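Local coordinates for protein Pab-dependent poly(a)-specific ribonuclease subunit PAN2 (Neurospora crassa, PDB 4CZX) that forms the N-terminal WD40 propeller domain of the catalytic subunit of a deadenylase complex that probably shortens the poly(A) tails of mRNA, at residues E126-V138 / V147-L159. Numbering follows the deposited sequence.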
loop_
_atom_site.group_PDB
_atom_site.type_symbol
_atom_site.label_atom_id
_atom_site.label_comp_id
_atom_site.label_asym_id
_atom_site.label_seq_id
_atom_site.Cartn_x
_atom_site.Cartn_y
_atom_site.Cartn_z
ATOM N N GLU A 126 -31.205 -25.529 -2.190
ATOM C CA GLU A 126 -30.331 -26.190 -1.222
ATOM C C GLU A 126 -29.164 -26.926 -1.880
ATOM O O GLU A 126 -29.313 -27.540 -2.938
ATOM C CB GLU A 126 -31.153 -27.170 -0.375
ATOM C CG GLU A 126 -30.407 -27.851 0.757
ATOM C CD GLU A 126 -31.274 -28.859 1.514
ATOM O OE1 GLU A 126 -31.330 -30.038 1.100
ATOM O OE2 GLU A 126 -31.888 -28.473 2.536
ATOM N N ILE A 127 -27.994 -26.859 -1.254
ATOM C CA ILE A 127 -26.859 -27.627 -1.737
ATOM C C ILE A 127 -26.247 -28.506 -0.655
ATOM O O ILE A 127 -26.373 -28.237 0.541
ATOM C CB ILE A 127 -25.746 -26.725 -2.309
ATOM C CG1 ILE A 127 -25.289 -25.694 -1.271
ATOM C CG2 ILE A 127 -26.199 -26.071 -3.597
ATOM C CD1 ILE A 127 -24.138 -24.821 -1.755
ATOM N N LEU A 128 -25.593 -29.569 -1.104
ATOM C CA LEU A 128 -24.794 -30.430 -0.242
ATOM C C LEU A 128 -23.330 -30.163 -0.546
ATOM O O LEU A 128 -22.954 -30.100 -1.714
ATOM C CB LEU A 128 -25.138 -31.899 -0.486
ATOM C CG LEU A 128 -24.265 -32.944 0.215
ATOM C CD1 LEU A 128 -24.511 -32.963 1.721
ATOM C CD2 LEU A 128 -24.517 -34.335 -0.393
ATOM N N VAL A 129 -22.495 -29.992 0.476
ATOM C CA VAL A 129 -21.080 -29.782 0.209
ATOM C C VAL A 129 -20.285 -30.802 1.014
ATOM O O VAL A 129 -20.658 -31.165 2.131
ATOM C CB VAL A 129 -20.601 -28.326 0.525
ATOM C CG1 VAL A 129 -21.516 -27.280 -0.157
ATOM C CG2 VAL A 129 -20.489 -28.078 2.018
ATOM N N ALA A 130 -19.210 -31.289 0.412
ATOM C CA ALA A 130 -18.398 -32.351 1.002
ATOM C C ALA A 130 -16.987 -32.279 0.448
ATOM O O ALA A 130 -16.693 -31.469 -0.435
ATOM C CB ALA A 130 -19.016 -33.725 0.720
ATOM N N GLY A 131 -16.102 -33.125 0.963
ATOM C CA GLY A 131 -14.764 -33.171 0.424
ATOM C C GLY A 131 -13.922 -34.242 1.076
ATOM O O GLY A 131 -14.427 -35.279 1.512
ATOM N N TRP A 132 -12.625 -33.981 1.163
ATOM C CA TRP A 132 -11.719 -34.962 1.741
ATOM C C TRP A 132 -11.664 -34.720 3.248
ATOM O O TRP A 132 -10.673 -34.244 3.789
ATOM C CB TRP A 132 -10.337 -34.878 1.083
ATOM C CG TRP A 132 -10.337 -35.323 -0.369
ATOM C CD1 TRP A 132 -11.426 -35.483 -1.187
ATOM C CD2 TRP A 132 -9.196 -35.680 -1.158
ATOM N NE1 TRP A 132 -11.028 -35.900 -2.437
ATOM C CE2 TRP A 132 -9.665 -36.025 -2.446
ATOM C CE3 TRP A 132 -7.816 -35.725 -0.906
ATOM C CZ2 TRP A 132 -8.806 -36.421 -3.472
ATOM C CZ3 TRP A 132 -6.968 -36.108 -1.924
ATOM C CH2 TRP A 132 -7.463 -36.454 -3.192
ATOM N N GLN A 133 -12.769 -35.054 3.902
ATOM C CA GLN A 133 -12.993 -34.806 5.318
ATOM C C GLN A 133 -14.200 -35.642 5.702
ATOM O O GLN A 133 -14.927 -36.117 4.824
ATOM C CB GLN A 133 -13.245 -33.319 5.593
ATOM C CG GLN A 133 -14.421 -32.758 4.804
ATOM C CD GLN A 133 -14.749 -31.321 5.183
ATOM O OE1 GLN A 133 -13.873 -30.457 5.187
ATOM N NE2 GLN A 133 -16.013 -31.064 5.519
ATOM N N ASN A 134 -14.450 -35.813 6.993
ATOM C CA ASN A 134 -15.498 -36.745 7.390
ATOM C C ASN A 134 -16.781 -36.061 7.854
ATOM O O ASN A 134 -17.614 -36.661 8.530
ATOM C CB ASN A 134 -14.954 -37.693 8.457
ATOM C CG ASN A 134 -13.853 -38.587 7.915
ATOM O OD1 ASN A 134 -12.693 -38.469 8.308
ATOM N ND2 ASN A 134 -14.213 -39.482 6.996
ATOM N N LYS A 135 -16.939 -34.803 7.451
ATOM C CA LYS A 135 -18.188 -34.086 7.641
ATOM C C LYS A 135 -18.728 -33.612 6.301
ATOM O O LYS A 135 -17.956 -33.330 5.384
ATOM C CB LYS A 135 -18.011 -32.876 8.560
ATOM C CG LYS A 135 -18.196 -33.157 10.040
ATOM C CD LYS A 135 -16.877 -33.453 10.716
ATOM C CE LYS A 135 -16.936 -33.133 12.209
ATOM N NZ LYS A 135 -16.903 -31.663 12.476
ATOM N N MET A 136 -20.054 -33.555 6.192
ATOM C CA MET A 136 -20.711 -32.881 5.074
ATOM C C MET A 136 -21.607 -31.784 5.626
ATOM O O MET A 136 -22.048 -31.856 6.771
ATOM C CB MET A 136 -21.538 -33.857 4.231
ATOM C CG MET A 136 -20.767 -35.070 3.730
ATOM S SD MET A 136 -21.736 -36.036 2.551
ATOM C CE MET A 136 -23.064 -36.629 3.605
ATOM N N LEU A 137 -21.876 -30.763 4.816
ATOM C CA LEU A 137 -22.749 -29.682 5.249
ATOM C C LEU A 137 -23.857 -29.446 4.243
ATOM O O LEU A 137 -23.639 -29.515 3.034
ATOM C CB LEU A 137 -21.965 -28.382 5.458
ATOM C CG LEU A 137 -20.853 -28.418 6.504
ATOM C CD1 LEU A 137 -19.501 -28.606 5.833
ATOM C CD2 LEU A 137 -20.885 -27.150 7.345
ATOM N N VAL A 138 -25.044 -29.175 4.764
ATOM C CA VAL A 138 -26.189 -28.812 3.949
ATOM C C VAL A 138 -26.402 -27.293 4.071
ATOM O O VAL A 138 -26.468 -26.755 5.177
ATOM C CB VAL A 138 -27.453 -29.579 4.383
ATOM C CG1 VAL A 138 -28.589 -29.270 3.440
ATOM C CG2 VAL A 138 -27.187 -31.087 4.416
ATOM N N VAL A 147 -27.572 -25.392 7.360
ATOM C CA VAL A 147 -28.777 -25.820 8.068
ATOM C C VAL A 147 -28.600 -27.198 8.695
ATOM O O VAL A 147 -29.380 -27.609 9.550
ATOM C CB VAL A 147 -30.003 -25.848 7.135
ATOM C CG1 VAL A 147 -30.344 -24.442 6.682
ATOM C CG2 VAL A 147 -29.741 -26.753 5.937
ATOM N N LYS A 148 -27.563 -27.909 8.271
ATOM C CA LYS A 148 -27.331 -29.253 8.765
ATOM C C LYS A 148 -25.875 -29.648 8.585
ATOM O O LYS A 148 -25.234 -29.266 7.607
ATOM C CB LYS A 148 -28.246 -30.239 8.036
ATOM C CG LYS A 148 -28.464 -31.557 8.739
ATOM C CD LYS A 148 -29.757 -32.186 8.254
ATOM C CE LYS A 148 -30.204 -33.321 9.163
ATOM N NZ LYS A 148 -31.698 -33.391 9.248
ATOM N N GLU A 149 -25.360 -30.408 9.544
ATOM C CA GLU A 149 -24.033 -30.996 9.437
ATOM C C GLU A 149 -24.172 -32.510 9.511
ATOM O O GLU A 149 -24.873 -33.012 10.380
ATOM C CB GLU A 149 -23.122 -30.468 10.545
ATOM C CG GLU A 149 -21.721 -31.038 10.536
ATOM C CD GLU A 149 -20.783 -30.282 11.459
ATOM O OE1 GLU A 149 -21.120 -29.142 11.856
ATOM O OE2 GLU A 149 -19.711 -30.829 11.790
ATOM N N LEU A 150 -23.529 -33.233 8.595
ATOM C CA LEU A 150 -23.657 -34.688 8.549
ATOM C C LEU A 150 -22.311 -35.399 8.595
ATOM O O LEU A 150 -21.350 -34.956 7.978
ATOM C CB LEU A 150 -24.399 -35.113 7.282
ATOM C CG LEU A 150 -25.749 -34.434 7.058
ATOM C CD1 LEU A 150 -26.151 -34.507 5.595
ATOM C CD2 LEU A 150 -26.790 -35.079 7.941
ATOM N N PRO A 151 -22.247 -36.521 9.323
ATOM C CA PRO A 151 -21.055 -37.363 9.295
ATOM C C PRO A 151 -20.979 -38.124 7.986
ATOM O O PRO A 151 -22.018 -38.459 7.412
ATOM C CB PRO A 151 -21.277 -38.317 10.464
ATOM C CG PRO A 151 -22.755 -38.460 10.523
ATOM C CD PRO A 151 -23.304 -37.100 10.170
ATOM N N THR A 152 -19.771 -38.388 7.508
ATOM C CA THR A 152 -19.617 -39.297 6.382
ATOM C C THR A 152 -18.375 -40.158 6.579
ATOM O O THR A 152 -17.340 -39.687 7.057
ATOM C CB THR A 152 -19.540 -38.544 5.035
ATOM O OG1 THR A 152 -19.425 -39.494 3.969
ATOM C CG2 THR A 152 -18.360 -37.600 5.001
ATOM N N GLN A 153 -18.494 -41.434 6.233
ATOM C CA GLN A 153 -17.358 -42.337 6.315
ATOM C C GLN A 153 -16.527 -42.242 5.048
ATOM O O GLN A 153 -15.302 -42.368 5.080
ATOM C CB GLN A 153 -17.831 -43.767 6.544
ATOM C CG GLN A 153 -18.409 -43.992 7.925
ATOM C CD GLN A 153 -18.209 -45.415 8.411
ATOM O OE1 GLN A 153 -18.726 -46.368 7.821
ATOM N NE2 GLN A 153 -17.444 -45.567 9.488
ATOM N N ASP A 154 -17.207 -42.005 3.933
ATOM C CA ASP A 154 -16.542 -41.862 2.646
ATOM C C ASP A 154 -16.261 -40.393 2.341
ATOM O O ASP A 154 -17.095 -39.525 2.592
ATOM C CB ASP A 154 -17.390 -42.489 1.531
ATOM C CG ASP A 154 -17.511 -44.003 1.671
ATOM O OD1 ASP A 154 -16.482 -44.672 1.898
ATOM O OD2 ASP A 154 -18.638 -44.528 1.554
ATOM N N GLN A 155 -15.078 -40.124 1.801
ATOM C CA GLN A 155 -14.698 -38.773 1.417
ATOM C C GLN A 155 -14.906 -38.611 -0.082
ATOM O O GLN A 155 -14.689 -39.551 -0.846
ATOM C CB GLN A 155 -13.253 -38.485 1.825
ATOM C CG GLN A 155 -13.035 -38.615 3.325
ATOM C CD GLN A 155 -11.631 -38.252 3.741
ATOM O OE1 GLN A 155 -10.775 -37.990 2.897
ATOM N NE2 GLN A 155 -11.383 -38.229 5.051
ATOM N N TYR A 156 -15.360 -37.429 -0.499
ATOM C CA TYR A 156 -15.839 -37.255 -1.861
ATOM C C TYR A 156 -15.026 -36.276 -2.702
ATOM O O TYR A 156 -14.610 -35.226 -2.213
ATOM C CB TYR A 156 -17.311 -36.802 -1.826
ATOM C CG TYR A 156 -18.235 -37.856 -1.255
ATOM C CD1 TYR A 156 -18.390 -39.081 -1.890
ATOM C CD2 TYR A 156 -18.947 -37.633 -0.087
ATOM C CE1 TYR A 156 -19.233 -40.060 -1.378
ATOM C CE2 TYR A 156 -19.802 -38.600 0.429
ATOM C CZ TYR A 156 -19.937 -39.817 -0.227
ATOM O OH TYR A 156 -20.766 -40.791 0.270
ATOM N N SER A 157 -14.850 -36.609 -3.982
ATOM C CA SER A 157 -14.232 -35.694 -4.943
ATOM C C SER A 157 -15.226 -35.013 -5.888
ATOM O O SER A 157 -14.915 -33.962 -6.449
ATOM C CB SER A 157 -13.184 -36.431 -5.781
ATOM O OG SER A 157 -12.157 -36.953 -4.950
ATOM N N PHE A 158 -16.386 -35.641 -6.091
ATOM C CA PHE A 158 -17.456 -35.118 -6.952
ATOM C C PHE A 158 -18.815 -35.411 -6.344
ATOM O O PHE A 158 -19.012 -36.464 -5.718
ATOM C CB PHE A 158 -17.453 -35.741 -8.359
ATOM C CG PHE A 158 -16.230 -35.451 -9.165
ATOM C CD1 PHE A 158 -15.140 -36.300 -9.110
ATOM C CD2 PHE A 158 -16.183 -34.361 -10.014
ATOM C CE1 PHE A 158 -14.004 -36.044 -9.857
ATOM C CE2 PHE A 158 -15.049 -34.107 -10.766
ATOM C CZ PHE A 158 -13.966 -34.953 -10.694
ATOM N N LEU A 159 -19.746 -34.492 -6.580
ATOM C CA LEU A 159 -21.160 -34.653 -6.247
ATOM C C LEU A 159 -21.981 -34.084 -7.391
ATOM O O LEU A 159 -21.673 -33.003 -7.882
ATOM C CB LEU A 159 -21.514 -33.920 -4.945
ATOM C CG LEU A 159 -20.863 -34.386 -3.638
ATOM C CD1 LEU A 159 -21.143 -33.380 -2.521
ATOM C CD2 LEU A 159 -21.418 -35.745 -3.258
#
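Glu149 OE2 is gripped by Lys135 NZ in a 3.0 Å salt bridge, met nearly along the carboxylate C-O axis, and by Ser110 OG of the same chain. Both residues lie in the outer hairpin of one four-stranded WD40 propeller blade, whose last strand then crosses over to the innermost strand of the next blade. Bends at chi2 (94°) and chi4 bring Lys135 NZ back to the carboxylate; CG lies 3.3 Å from Glu149 OE2. Strands 135-138 and 147-151 pair antiparallel, with a classic beta bulge where Val147 and Lys148 both face Val138. On the sheet face of Met136 and Leu150, apolar groups pack between the blades: in one of two Met136 conformers, CG meets Thr152 CG2 and SD the Tyr156 ring edge, 3.8 Å from CE2, a Met-aromatic contact. Leu159 CD1 tucks in 3.9 Å from Ala130 CB and 4.1 Å from Leu128 CD2. At the crossover, Asn134 O accepts from Thr152 N, and in one of two conformers its ND2 gives to Thr152 O. Beyond, Trp132 NE1 donates in the ring plane to Ser157 OG, which also binds a buffer molecule, MES, while buried Tyr156 O, lacking a hydrogen-bond partner, receives a CA-H...O contact from Gly131 CA at 3.3 Å.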